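Local coordinates for catalase (Bacillus pumilus, PDB 4QOQ), which catalyses the breakdown of hydrogen peroxide into water and oxygen at a haem group, and here is seen as a tetramer with guaiacol bound, at residues 97-102 with 149-154; 107-112 with 179-184; 164-169 with 453-458. All blocks are in the same frame, centred on the assembly; numbering follows the deposited sequence. Where two conformers were deposited one is given.

Contact 1: 97-102 with 149-154. With JZ3 (Guaiacol), chain G.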
# COMPACT_ATOMS: atom_id res chain seq x y z
N THR A 97 -20.12 -16.79 -2.28
CA THR A 97 -20.91 -16.54 -1.12
C THR A 97 -20.76 -15.10 -0.72
O THR A 97 -20.23 -14.30 -1.53
CB THR A 97 -20.52 -17.52 0.02
OG1 THR A 97 -19.17 -17.33 0.40
CG2 THR A 97 -20.70 -19.01 -0.44
N VAL A 98 -21.18 -14.71 0.48
CA VAL A 98 -21.15 -13.31 0.84
C VAL A 98 -20.32 -12.94 2.09
O VAL A 98 -19.45 -12.07 2.03
CB VAL A 98 -22.57 -12.72 1.01
CG1 VAL A 98 -22.48 -11.25 1.39
CG2 VAL A 98 -23.38 -12.85 -0.27
N ILE A 99 -20.64 -13.53 3.21
CA ILE A 99 -20.24 -12.97 4.46
C ILE A 99 -18.85 -13.49 4.93
O ILE A 99 -18.06 -12.70 5.44
CB ILE A 99 -21.32 -13.20 5.54
CG1 ILE A 99 -22.51 -12.28 5.22
CG2 ILE A 99 -20.84 -12.94 6.92
CD1 ILE A 99 -22.31 -10.76 5.28
N HIS A 100 -18.65 -14.78 4.82
CA HIS A 100 -17.44 -15.32 5.49
C HIS A 100 -16.24 -15.18 4.61
O HIS A 100 -16.34 -14.88 3.37
CB HIS A 100 -17.68 -16.74 6.00
CG HIS A 100 -18.64 -16.80 7.14
ND1 HIS A 100 -18.24 -16.70 8.47
CD2 HIS A 100 -19.99 -16.83 7.16
CE1 HIS A 100 -19.31 -16.77 9.24
NE2 HIS A 100 -20.37 -16.82 8.48
N PRO A 101 -15.03 -15.35 5.20
CA PRO A 101 -13.79 -15.01 4.42
C PRO A 101 -13.43 -16.04 3.34
O PRO A 101 -14.13 -17.05 3.16
CB PRO A 101 -12.71 -14.99 5.51
CG PRO A 101 -13.48 -14.67 6.80
CD PRO A 101 -14.74 -15.42 6.67
N LYS A 102 -12.29 -15.81 2.67
CA LYS A 102 -11.64 -16.82 1.85
C LYS A 102 -11.46 -18.06 2.70
O LYS A 102 -11.23 -17.98 3.91
CB LYS A 102 -10.26 -16.30 1.33
CG LYS A 102 -10.41 -15.29 0.20
CD LYS A 102 -9.01 -14.80 -0.20
CE LYS A 102 -8.18 -15.93 -0.80
NZ LYS A 102 -8.78 -16.39 -2.10
N SER A 149 -23.34 -6.27 10.99
CA SER A 149 -24.30 -7.13 11.81
C SER A 149 -24.22 -8.62 11.42
O SER A 149 -24.35 -9.49 12.26
CB SER A 149 -25.75 -6.61 11.73
OG SER A 149 -26.43 -7.09 10.59
N LEU A 150 -24.03 -8.91 10.16
CA LEU A 150 -24.00 -10.24 9.62
C LEU A 150 -22.65 -10.90 9.74
O LEU A 150 -22.55 -12.11 9.95
CB LEU A 150 -24.35 -10.20 8.14
CG LEU A 150 -25.83 -9.95 7.79
CD1 LEU A 150 -25.97 -9.51 6.36
CD2 LEU A 150 -26.58 -11.30 8.00
N LYS A 151 -21.62 -10.09 9.66
CA LYS A 151 -20.21 -10.58 9.80
C LYS A 151 -19.98 -11.17 11.17
O LYS A 151 -20.62 -10.79 12.17
CB LYS A 151 -19.20 -9.44 9.55
CG LYS A 151 -19.02 -9.09 8.08
CD LYS A 151 -18.04 -9.95 7.36
CE LYS A 151 -17.91 -9.60 5.90
NZ LYS A 151 -16.69 -10.32 5.28
N PRO A 152 -18.98 -12.10 11.27
CA PRO A 152 -18.52 -12.49 12.58
C PRO A 152 -18.39 -11.32 13.55
O PRO A 152 -17.91 -10.24 13.23
CB PRO A 152 -17.19 -13.17 12.30
CG PRO A 152 -17.43 -13.85 10.94
CD PRO A 152 -18.28 -12.82 10.18
N ASP A 153 -18.83 -11.56 14.80
CA ASP A 153 -18.74 -10.60 15.85
C ASP A 153 -17.33 -10.10 16.00
O ASP A 153 -16.39 -10.89 15.87
CB ASP A 153 -19.29 -11.28 17.12
CG ASP A 153 -19.18 -10.44 18.37
OD1 ASP A 153 -18.06 -10.18 18.79
OD2 ASP A 153 -20.21 -10.22 19.08
N PRO A 154 -17.16 -8.77 16.22
CA PRO A 154 -15.86 -8.18 16.15
C PRO A 154 -14.98 -8.54 17.35
O PRO A 154 -13.79 -8.28 17.33
CB PRO A 154 -16.11 -6.67 16.11
CG PRO A 154 -17.48 -6.50 16.76
CD PRO A 154 -18.19 -7.73 16.35
CAA JZ3 G . -26.28 -12.66 4.54
OAG JZ3 G . -26.52 -14.04 4.79
CAI JZ3 G . -26.80 -14.70 5.98
CAF JZ3 G . -28.11 -14.77 6.46
CAD JZ3 G . -28.45 -15.43 7.62
CAC JZ3 G . -27.47 -16.07 8.36
CAE JZ3 G . -26.14 -16.05 7.94
CAH JZ3 G . -25.74 -15.38 6.77
OAB JZ3 G . -24.41 -15.38 6.39
O HOH W 1 -16.69 -12.16 2.42
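Lys151, the first residue beyond helix 143-150, sends its ammonium group back across the gap to the main chain of the facing loop: NZ donates to Ile99 O over 2.8 Å. The approach is at a C=O...N angle of 149°, and the nitrogen is tilted 25° from the carbonyl plane. A bend at chi2 (-85°) turns the lysine chain, and the extended run beyond it carries CD and CE past the same carbonyl, with CE 3.1 Å from Ile99 O. While NZ bonds Ile99 O directly, a water 2.8 Å from Val98 O lies between the carbonyls of Val98 and His100, with a weak link to NZ. NZ has a further acceptor in Val55 O.

Beside this bond the contact is apolar. Ile99 points toward the helix end: CD1 runs up to Leu150 CB at 3.6 Å, the two side chains crossing at about a right angle, while CG2 rests 4.1 Å from Pro152 CD. Pro152 also lies against the ring of His100, which meets Phe240 of a second subunit edge to face. Ile99 CG1 and Leu150 CD1 reach the bound guaiacol, the latter 3.7 Å from methyl carbon CAA, so this hydrophobic wedge forms part of the pocket wall. Asp110, which lies against guaiacol through OD1, accepts hydrogen bonds from the backbone NH groups of Val98 and Ile99 on its other carboxylate oxygen, which is consistent with the loop positioning that carboxylate.

In the fold, the loop connecting strand 88-96 of the barrel to strand 113-120 is pinned to the C-terminal end of helix 143-150, and Tyr164 of helix 161-169 backs Leu150.

Contact 2: 107-112 with 179-184. With JZ3 (Guaiacol), chain G.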
# COMPACT_ATOMS: atom_id res chain seq x y z
N THR A 107 -21.23 -24.31 1.85
CA THR A 107 -22.47 -24.91 2.37
C THR A 107 -23.23 -24.01 3.36
O THR A 107 -24.19 -24.44 3.99
CB THR A 107 -22.05 -26.22 3.09
OG1 THR A 107 -20.91 -25.91 3.87
CG2 THR A 107 -21.71 -27.33 2.10
N LEU A 108 -22.76 -22.77 3.57
CA LEU A 108 -23.39 -21.82 4.47
C LEU A 108 -24.59 -21.14 3.84
O LEU A 108 -24.65 -20.99 2.62
CB LEU A 108 -22.38 -20.76 4.90
CG LEU A 108 -21.04 -21.27 5.49
CD1 LEU A 108 -20.22 -20.12 6.07
CD2 LEU A 108 -21.31 -22.25 6.62
N ARG A 109 -25.52 -20.70 4.65
CA ARG A 109 -26.63 -19.90 4.16
C ARG A 109 -26.14 -18.47 3.78
O ARG A 109 -25.45 -17.85 4.56
CB ARG A 109 -27.71 -19.81 5.24
CG ARG A 109 -28.97 -19.05 4.83
CD ARG A 109 -30.13 -19.10 5.83
NE ARG A 109 -30.40 -20.50 6.22
CZ ARG A 109 -31.02 -21.40 5.46
NH1 ARG A 109 -31.63 -21.09 4.33
NH2 ARG A 109 -31.11 -22.63 5.90
N ASP A 110 -26.56 -17.96 2.61
CA ASP A 110 -26.12 -16.66 2.12
C ASP A 110 -26.78 -16.51 0.77
O ASP A 110 -26.92 -17.49 0.06
CB ASP A 110 -24.56 -16.64 1.92
CG ASP A 110 -23.79 -15.68 2.85
OD1 ASP A 110 -24.42 -14.86 3.60
OD2 ASP A 110 -22.49 -15.77 2.90
N PRO A 111 -26.97 -15.25 0.34
CA PRO A 111 -27.09 -15.04 -1.12
C PRO A 111 -25.83 -15.55 -1.79
O PRO A 111 -24.79 -15.69 -1.12
CB PRO A 111 -27.26 -13.52 -1.26
CG PRO A 111 -27.67 -13.08 0.11
CD PRO A 111 -26.97 -13.96 1.06
N ARG A 112 -25.91 -15.83 -3.08
CA ARG A 112 -24.75 -16.16 -3.86
C ARG A 112 -24.60 -15.03 -4.87
O ARG A 112 -25.57 -14.63 -5.55
CB ARG A 112 -24.94 -17.49 -4.59
CG ARG A 112 -24.26 -18.68 -3.91
CD ARG A 112 -24.72 -18.90 -2.50
NE ARG A 112 -24.16 -20.10 -1.88
CZ ARG A 112 -24.36 -20.41 -0.60
NH1 ARG A 112 -25.10 -19.63 0.20
NH2 ARG A 112 -23.78 -21.47 -0.08
N THR A 179 -37.58 -13.75 3.77
CA THR A 179 -38.58 -14.78 3.35
C THR A 179 -38.07 -15.64 2.18
O THR A 179 -38.40 -16.81 2.08
CB THR A 179 -39.91 -14.10 3.03
OG1 THR A 179 -40.28 -13.38 4.21
CG2 THR A 179 -40.98 -15.07 2.64
N TRP A 180 -37.15 -15.09 1.39
CA TRP A 180 -36.40 -15.89 0.41
C TRP A 180 -35.16 -16.57 0.96
O TRP A 180 -34.95 -17.75 0.72
CB TRP A 180 -35.92 -15.00 -0.76
CG TRP A 180 -36.91 -14.51 -1.72
CD1 TRP A 180 -37.75 -13.49 -1.54
CD2 TRP A 180 -37.06 -14.93 -3.09
NE1 TRP A 180 -38.41 -13.23 -2.67
CE2 TRP A 180 -38.04 -14.13 -3.65
CE3 TRP A 180 -36.44 -15.90 -3.89
CZ2 TRP A 180 -38.47 -14.26 -4.96
CZ3 TRP A 180 -36.85 -16.03 -5.17
CH2 TRP A 180 -37.87 -15.22 -5.72
N LEU A 181 -34.36 -15.85 1.73
CA LEU A 181 -33.09 -16.37 2.23
C LEU A 181 -33.25 -17.51 3.24
O LEU A 181 -32.38 -18.41 3.30
CB LEU A 181 -32.31 -15.25 2.94
CG LEU A 181 -30.91 -15.57 3.46
CD1 LEU A 181 -30.00 -15.94 2.31
CD2 LEU A 181 -30.38 -14.32 4.19
N PHE A 182 -34.33 -17.52 4.00
CA PHE A 182 -34.59 -18.64 4.86
C PHE A 182 -35.47 -19.74 4.28
O PHE A 182 -35.72 -20.76 5.00
CB PHE A 182 -35.08 -18.14 6.25
CG PHE A 182 -33.96 -17.60 7.07
CD1 PHE A 182 -33.20 -18.42 7.86
CD2 PHE A 182 -33.60 -16.27 6.96
CE1 PHE A 182 -32.16 -17.94 8.59
CE2 PHE A 182 -32.54 -15.78 7.67
CZ PHE A 182 -31.79 -16.60 8.47
N SER A 183 -35.83 -19.64 3.01
CA SER A 183 -36.22 -20.86 2.24
C SER A 183 -35.00 -21.68 2.04
O SER A 183 -33.86 -21.26 2.41
CB SER A 183 -36.86 -20.52 0.90
OG SER A 183 -35.91 -20.17 -0.09
N ASP A 184 -35.14 -22.87 1.46
CA ASP A 184 -33.91 -23.63 1.27
C ASP A 184 -33.03 -23.03 0.14
O ASP A 184 -31.91 -23.46 -0.04
CB ASP A 184 -34.15 -25.11 0.96
CG ASP A 184 -34.59 -25.91 2.18
OD1 ASP A 184 -34.32 -25.53 3.34
OD2 ASP A 184 -35.26 -26.96 1.96
CAA JZ3 G . -26.28 -12.66 4.54
OAG JZ3 G . -26.52 -14.04 4.79
CAI JZ3 G . -26.80 -14.70 5.98
CAF JZ3 G . -28.11 -14.77 6.46
CAD JZ3 G . -28.45 -15.43 7.62
CAC JZ3 G . -27.47 -16.07 8.36
CAE JZ3 G . -26.14 -16.05 7.94
CAH JZ3 G . -25.74 -15.38 6.77
OAB JZ3 G . -24.41 -15.38 6.39
O HOH W 2 -31.60 -24.57 3.74
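Leu108 O is gripped end-on by both NH1 and NH2 of Arg112, at 2.8 Å from NH1, in the same loop that brings Arg109 to Leu181 and Phe182. The loop belongs to the catalase fold, between two barrel strands, and probably lies on the main channel to the haem, as in related catalases. Arg112 NH1 also donates to Asp110 O, so one guanidinium ties two carbonyls of the loop.

Across the contact, Arg109 NH1 donates to Leu181 O at the end of helix 175-181, over 3.0 Å, nearly straight (159°) and in the carbonyl plane. On the way its CD passes over one face of Phe182, 3.9 Å from the ring centroid, a CH-pi contact; the guanidinium plane stands only 21° from that of the ring. Leu181 CD1 settles 3.8 Å from Pro111 CD.

Guaiacol sits against these groups, with Phe182 CZ 3.6 Å from ring carbon CAD. Its modelled bond from OAB to Asp110 OD1 is doubtful in detail, because ether oxygen OAG comes within 2.5 Å of the same OD1. Helix 434-448 packs behind Phe182. At the far end of Arg109, NH2 donates a hydrogen bond to a water 2.9 Å away, which in turn donates to Asp184 OD1.

Contact 3: 164-169 with 453-458. With JZ3 (Guaiacol), chain G.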
# COMPACT_ATOMS: atom_id res chain seq x y z
N TYR A 164 -27.31 -9.89 13.82
CA TYR A 164 -27.94 -9.57 12.63
C TYR A 164 -29.42 -9.51 12.77
O TYR A 164 -30.06 -8.69 12.05
CB TYR A 164 -27.46 -10.42 11.46
CG TYR A 164 -27.63 -11.94 11.48
CD1 TYR A 164 -28.81 -12.52 11.17
CD2 TYR A 164 -26.53 -12.76 11.63
CE1 TYR A 164 -28.97 -13.90 11.13
CE2 TYR A 164 -26.67 -14.11 11.59
CZ TYR A 164 -27.89 -14.68 11.31
OH TYR A 164 -28.02 -16.04 11.25
N TRP A 165 -30.03 -10.38 13.61
CA TRP A 165 -31.46 -10.20 13.75
C TRP A 165 -31.80 -8.87 14.44
O TRP A 165 -32.87 -8.30 14.16
CB TRP A 165 -32.11 -11.36 14.49
CG TRP A 165 -32.28 -12.56 13.59
CD1 TRP A 165 -31.51 -13.69 13.56
CD2 TRP A 165 -33.25 -12.71 12.62
NE1 TRP A 165 -31.99 -14.57 12.61
CE2 TRP A 165 -33.07 -13.96 12.02
CE3 TRP A 165 -34.33 -11.88 12.20
CZ2 TRP A 165 -33.88 -14.40 10.97
CZ3 TRP A 165 -35.18 -12.37 11.17
CH2 TRP A 165 -34.94 -13.63 10.59
N ASP A 166 -30.92 -8.34 15.30
CA ASP A 166 -31.13 -6.99 15.88
C ASP A 166 -31.28 -5.97 14.76
O ASP A 166 -32.30 -5.22 14.64
CB ASP A 166 -30.00 -6.66 16.81
CG ASP A 166 -30.21 -5.34 17.60
OD1 ASP A 166 -31.36 -4.94 17.84
OD2 ASP A 166 -29.20 -4.74 18.05
N PHE A 167 -30.31 -5.95 13.87
CA PHE A 167 -30.34 -5.04 12.75
C PHE A 167 -31.56 -5.28 11.86
O PHE A 167 -32.28 -4.34 11.52
CB PHE A 167 -29.05 -5.17 11.93
CG PHE A 167 -29.05 -4.32 10.69
CD1 PHE A 167 -28.66 -2.96 10.75
CD2 PHE A 167 -29.51 -4.82 9.50
CE1 PHE A 167 -28.69 -2.20 9.60
CE2 PHE A 167 -29.60 -4.04 8.36
CZ PHE A 167 -29.22 -2.71 8.42
N MET A 168 -31.77 -6.52 11.45
CA MET A 168 -32.85 -6.80 10.47
C MET A 168 -34.21 -6.46 11.02
O MET A 168 -35.03 -5.93 10.26
CB MET A 168 -32.84 -8.24 9.99
CG MET A 168 -31.59 -8.62 9.26
SD MET A 168 -31.35 -7.81 7.67
CE MET A 168 -29.65 -8.38 7.35
N THR A 169 -34.48 -6.81 12.30
CA THR A 169 -35.78 -6.53 12.87
C THR A 169 -36.11 -5.04 12.93
O THR A 169 -37.28 -4.64 12.73
CB THR A 169 -35.95 -7.18 14.29
OG1 THR A 169 -34.97 -6.72 15.22
CG2 THR A 169 -35.95 -8.69 14.20
N GLU A 453 -34.98 -11.99 23.57
CA GLU A 453 -36.46 -12.17 23.44
C GLU A 453 -37.20 -11.04 22.78
O GLU A 453 -38.14 -11.24 22.04
CB GLU A 453 -37.10 -12.42 24.81
CG GLU A 453 -36.67 -13.71 25.48
CD GLU A 453 -36.95 -14.98 24.66
OE1 GLU A 453 -37.94 -15.08 23.89
OE2 GLU A 453 -36.15 -15.93 24.85
N LYS A 454 -36.81 -9.81 23.07
CA LYS A 454 -37.42 -8.66 22.48
C LYS A 454 -37.20 -8.63 20.94
O LYS A 454 -38.07 -8.34 20.20
CB LYS A 454 -36.87 -7.41 23.15
CG LYS A 454 -37.54 -6.10 22.73
CD LYS A 454 -36.91 -4.91 23.46
CE LYS A 454 -35.55 -4.53 22.88
NZ LYS A 454 -34.68 -3.82 23.87
N THR A 455 -35.97 -8.88 20.51
CA THR A 455 -35.66 -9.01 19.08
C THR A 455 -36.40 -10.16 18.40
O THR A 455 -36.98 -9.99 17.33
CB THR A 455 -34.16 -9.18 18.90
OG1 THR A 455 -33.52 -7.98 19.35
CG2 THR A 455 -33.79 -9.45 17.42
N LYS A 456 -36.48 -11.28 19.08
CA LYS A 456 -37.23 -12.46 18.60
C LYS A 456 -38.70 -12.08 18.38
O LYS A 456 -39.30 -12.40 17.37
CB LYS A 456 -37.14 -13.58 19.63
CG LYS A 456 -37.56 -14.94 19.14
CD LYS A 456 -37.62 -15.96 20.30
CE LYS A 456 -36.25 -16.29 20.85
NZ LYS A 456 -36.35 -17.26 21.97
N LEU A 457 -39.26 -11.34 19.33
CA LEU A 457 -40.65 -10.93 19.19
C LEU A 457 -40.87 -9.96 18.01
O LEU A 457 -41.86 -10.02 17.31
CB LEU A 457 -41.11 -10.24 20.47
CG LEU A 457 -42.55 -9.82 20.58
CD1 LEU A 457 -43.46 -11.02 20.49
CD2 LEU A 457 -42.72 -9.06 21.91
N LEU A 458 -39.96 -9.01 17.84
CA LEU A 458 -40.08 -8.07 16.74
C LEU A 458 -39.93 -8.77 15.36
O LEU A 458 -40.66 -8.47 14.43
CB LEU A 458 -39.05 -6.99 16.92
CG LEU A 458 -39.05 -5.84 15.92
CD1 LEU A 458 -40.44 -5.13 15.79
CD2 LEU A 458 -37.95 -4.84 16.27
CAA JZ3 G . -26.28 -12.66 4.54
OAG JZ3 G . -26.52 -14.04 4.79
CAI JZ3 G . -26.80 -14.70 5.98
CAF JZ3 G . -28.11 -14.77 6.46
CAD JZ3 G . -28.45 -15.43 7.62
CAC JZ3 G . -27.47 -16.07 8.36
CAE JZ3 G . -26.14 -16.05 7.94
CAH JZ3 G . -25.74 -15.38 6.77
OAB JZ3 G . -24.41 -15.38 6.39
O HOH W 3 -34.01 -5.68 17.61
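This is helix-to-helix packing between helix 161-169, which follows the first half of the barrel strands, and helix 453-466 of the C-terminal helical region of catalase. The axes of the two short segments approach to 9.3 Å, at an angle of 44°. Their interface is built from two threonines and a leucine.

Thr455 points at the other helix and lays its methyl on the main chain there: CG2 is 3.6 Å from Trp165 O and 3.9 Å from Trp165 CB. With OG1 beside the backbone N (chi1 -65°), the methyl is the branch turned anti to that nitrogen, and it presses between Trp165 and Thr169. Thr169 answers in kind, its CG2 lying 3.5 Å from Thr455 O, the two side chains crossing at about a right angle. One turn on, Leu458 CD2 touches Thr169 CB at 3.7 Å and also approaches the carbonyl oxygen of that residue.

Polar groups are joined through one water rather than directly. It donates to Asp166 OD1 at 2.8 Å and to Thr169 OG1 at 2.8 Å, and is hydrogen-bonded to Thr455 OG1 at 2.9 Å, so three side chains from two helices share it. The same edge is a subunit boundary: in a third subunit Tyr384 and the backbone N of Arg388 bind Asp166 OD2, while Arg388 NH2 of that subunit binds Thr455 OG1. Asp447 of helix 434-448 takes the indole NE1 of Trp165.

The contact is thus a helix-helix crossing between the C-terminal helical region of the catalase fold and the helices that follow the first barrel strands.

All three contacts are largely buried; contacts 1 and 2 line the guaiacol, and contact 3 reaches it only through Tyr164 on its first helix. Contacts 1 and 2 anchor two parts of one loop, between strands 88-96 and 113-120, to the ends of two different helices; each does so through a long basic side chain reaching a main-chain carbonyl, with apolar packing beside it. They meet through Asp110 and the backbone of Val98 and Ile99. Contact 3 lies farther from the chain centre, and joins helix to helix by methyl packing and a shared water, with Asp166 and Thr455 also hydrogen-bonded to a third subunit. Leu150 against Tyr164, and Phe182 against Trp165, tie it to the other two.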